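Amino acid ABC transporter, binding protein (Thermus thermophilus, PDB 3VV5) binds the lysine analogue S-(2-aminoethyl)-L-cysteine and probably serves as the periplasmic substrate-binding component of an amino acid ABC transporter. Local coordinates at residues A[123-128]-A[191-196]. Numbering follows the deposited sequence.
Sequences GGVIVS and FVAKEA
No flat group mediates the touch of Ala193 on Val125 and Val127; the ring of Phe191 lies toward the Gly123 end of the strand without touching it. That ring meets the ring of Phe253, their planes about 50° apart, and also packs on Phe49 and Val257. The contact belongs to an alpha/beta lobe of the type II periplasmic-binding-protein fold. Helix 190-200 rests here on a sheet in which strand 120-129 pairs antiparallel with strands 185-189 and 206-222. Val125 and Val127 lie on the helix-facing side of their strand. Ile126 points the other way, onto Leu139 and Val212.

The contact is small and apolar, burying 110 Å² in total, and no hydrogen bond crosses it. Val125 CG2 sits between its own backbone N and carbonyl carbon (chi1 -72°), which turns that methyl to the helix. Val127 CG1 nearly eclipses its backbone N (chi1 11°), so the exact placing of its methyls is less certain. Thr188 touches both Val127 and Ala193, joining strand 185-189 to the same core. The Val125 side chain is about 11 Å from the bound L-thialysine and does not touch it. Ala193 CB is 3.9 Å from both Val125 CG2 and Val127 CG1.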
ATOM      1  N   GLY A 123       7.253   6.876   1.509  1.00 14.83           N
ATOM      2  CA  GLY A 123       6.912   8.160   0.929  1.00 13.94           C
ATOM      3  C   GLY A 123       6.690   8.020  -0.541  1.00 14.42           C
ATOM      4  O   GLY A 123       7.037   6.976  -1.129  1.00 14.01           O
ATOM      5  N   GLY A 124       6.103   9.063  -1.125  1.00 13.99           N
ATOM      6  CA  GLY A 124       5.791   9.108  -2.557  1.00 14.83           C
ATOM      7  C   GLY A 124       6.925   9.768  -3.305  1.00 14.54           C
ATOM      8  O   GLY A 124       7.485  10.732  -2.823  1.00 15.12           O
ATOM      9  N   VAL A 125       7.269   9.232  -4.471  1.00 15.04           N
ATOM     10  CA  VAL A 125       8.420   9.697  -5.250  1.00 15.19           C
ATOM     11  C   VAL A 125       8.075   9.972  -6.715  1.00 15.31           C
ATOM     12  O   VAL A 125       7.204   9.333  -7.317  1.00 13.87           O
ATOM     13  CB  VAL A 125       9.660   8.711  -5.200  1.00 15.15           C
ATOM     14  CG1 VAL A 125      10.346   8.731  -3.833  1.00 17.22           C
ATOM     15  CG2 VAL A 125       9.264   7.275  -5.598  1.00 17.30           C
ATOM     16  N   ILE A 126       8.790  10.937  -7.279  1.00 15.94           N
ATOM     17  CA  ILE A 126       8.697  11.232  -8.691  1.00 15.64           C
ATOM     18  C   ILE A 126       9.585  10.231  -9.389  1.00 15.80           C
ATOM     19  O   ILE A 126      10.734  10.057  -9.012  1.00 15.95           O
ATOM     20  CB  ILE A 126       9.183  12.673  -8.984  1.00 16.15           C
ATOM     21  CG1 ILE A 126       8.087  13.668  -8.604  1.00 15.38           C
ATOM     22  CG2 ILE A 126       9.618  12.836 -10.466  1.00 15.20           C
ATOM     23  CD1 ILE A 126       8.516  15.114  -8.633  1.00 17.51           C
ATOM     24  N   VAL A 127       9.043   9.529 -10.378  1.00 15.65           N
ATOM     25  CA  VAL A 127       9.905   8.745 -11.252  1.00 16.10           C
ATOM     26  C   VAL A 127       9.652   9.059 -12.722  1.00 16.80           C
ATOM     27  O   VAL A 127       8.507   9.132 -13.183  1.00 15.74           O
ATOM     28  CB  VAL A 127      10.031   7.204 -10.854  1.00 17.17           C
ATOM     29  CG1 VAL A 127       9.014   6.758  -9.769  1.00 16.06           C
ATOM     30  CG2 VAL A 127      10.137   6.274 -12.027  1.00 15.30           C
ATOM     31  N   SER A 128      10.748   9.289 -13.437  1.00 17.34           N
ATOM     32  CA  SER A 128      10.657   9.668 -14.843  1.00 18.36           C
ATOM     33  C   SER A 128      11.621   8.840 -15.661  1.00 18.71           C
ATOM     34  O   SER A 128      12.353   8.007 -15.126  1.00 18.55           O
ATOM     35  CB  SER A 128      10.988  11.165 -15.026  1.00 18.12           C
ATOM     36  OG  SER A 128      10.206  11.988 -14.165  1.00 18.88           O
ATOM     37  N   PHE A 191       9.562   2.400  -2.333  1.00 12.59           N
ATOM     38  CA  PHE A 191       9.967   0.989  -2.385  1.00 12.77           C
ATOM     39  C   PHE A 191       9.431   0.285  -3.625  1.00 12.44           C
ATOM     40  O   PHE A 191      10.097  -0.586  -4.177  1.00 12.74           O
ATOM     41  CB  PHE A 191       9.503   0.244  -1.127  1.00 12.05           C
ATOM     42  CG  PHE A 191      10.096   0.784   0.144  1.00 13.25           C
ATOM     43  CD1 PHE A 191      11.432   0.519   0.469  1.00 18.01           C
ATOM     44  CD2 PHE A 191       9.327   1.555   1.013  1.00 16.44           C
ATOM     45  CE1 PHE A 191      12.001   1.021   1.637  1.00 17.70           C
ATOM     46  CE2 PHE A 191       9.882   2.069   2.190  1.00 15.50           C
ATOM     47  CZ  PHE A 191      11.223   1.801   2.499  1.00 17.82           C
ATOM     48  N   VAL A 192       8.217   0.624  -4.055  1.00 13.06           N
ATOM     49  CA  VAL A 192       7.730   0.014  -5.290  1.00 12.78           C
ATOM     50  C   VAL A 192       8.495   0.500  -6.512  1.00 13.14           C
ATOM     51  O   VAL A 192       8.810  -0.314  -7.382  1.00 12.36           O
ATOM     52  CB  VAL A 192       6.148  -0.117  -5.468  1.00 14.54           C
ATOM     53  CG1 VAL A 192       5.341   0.314  -4.267  1.00 13.81           C
ATOM     54  CG2 VAL A 192       5.610   0.380  -6.865  1.00 12.80           C
ATOM     55  N   ALA A 193       8.852   1.788  -6.545  1.00 12.84           N
ATOM     56  CA  ALA A 193       9.694   2.331  -7.620  1.00 13.73           C
ATOM     57  C   ALA A 193      11.049   1.619  -7.671  1.00 14.01           C
ATOM     58  O   ALA A 193      11.502   1.203  -8.733  1.00 13.91           O
ATOM     59  CB  ALA A 193       9.920   3.838  -7.400  1.00 13.50           C
ATOM     60  N   LYS A 194      11.683   1.489  -6.507  1.00 14.63           N
ATOM     61  CA  LYS A 194      13.021   0.902  -6.407  1.00 15.70           C
ATOM     62  C   LYS A 194      12.991  -0.533  -6.921  1.00 15.62           C
ATOM     63  O   LYS A 194      13.849  -0.928  -7.713  1.00 15.25           O
ATOM     64  CB  LYS A 194      13.514   0.959  -4.955  1.00 16.39           C
ATOM     65  CG  LYS A 194      14.981   0.600  -4.739  1.00 19.96           C
ATOM     66  CD  LYS A 194      15.501   1.090  -3.364  1.00 26.63           C
ATOM     67  CE  LYS A 194      15.381   2.620  -3.211  1.00 29.39           C
ATOM     68  NZ  LYS A 194      16.409   3.209  -2.284  1.00 34.14           N
ATOM     69  N   GLU A 195      11.999  -1.302  -6.486  1.00 14.96           N
ATOM     70  CA  GLU A 195      11.908  -2.703  -6.895  1.00 15.74           C
ATOM     71  C   GLU A 195      11.548  -2.896  -8.359  1.00 16.16           C
ATOM     72  O   GLU A 195      12.081  -3.808  -8.992  1.00 16.24           O
ATOM     73  CB  GLU A 195      10.956  -3.490  -5.989  1.00 15.94           C
ATOM     74  CG  GLU A 195      10.910  -5.000  -6.252  1.00 17.93           C
ATOM     75  CD  GLU A 195      12.295  -5.678  -6.308  1.00 18.96           C
ATOM     76  OE1 GLU A 195      12.464  -6.609  -7.142  1.00 17.55           O
ATOM     77  OE2 GLU A 195      13.200  -5.311  -5.520  1.00 17.49           O
ATOM     78  N   ALA A 196      10.646  -2.067  -8.902  1.00 15.66           N
ATOM     79  CA  ALA A 196      10.269  -2.193 -10.317  1.00 16.49           C
ATOM     80  C   ALA A 196      11.497  -1.991 -11.217  1.00 16.87           C
ATOM     81  O   ALA A 196      11.673  -2.674 -12.236  1.00 16.86           O
ATOM     82  CB  ALA A 196       9.144  -1.179 -10.678  1.00 15.68           C
TER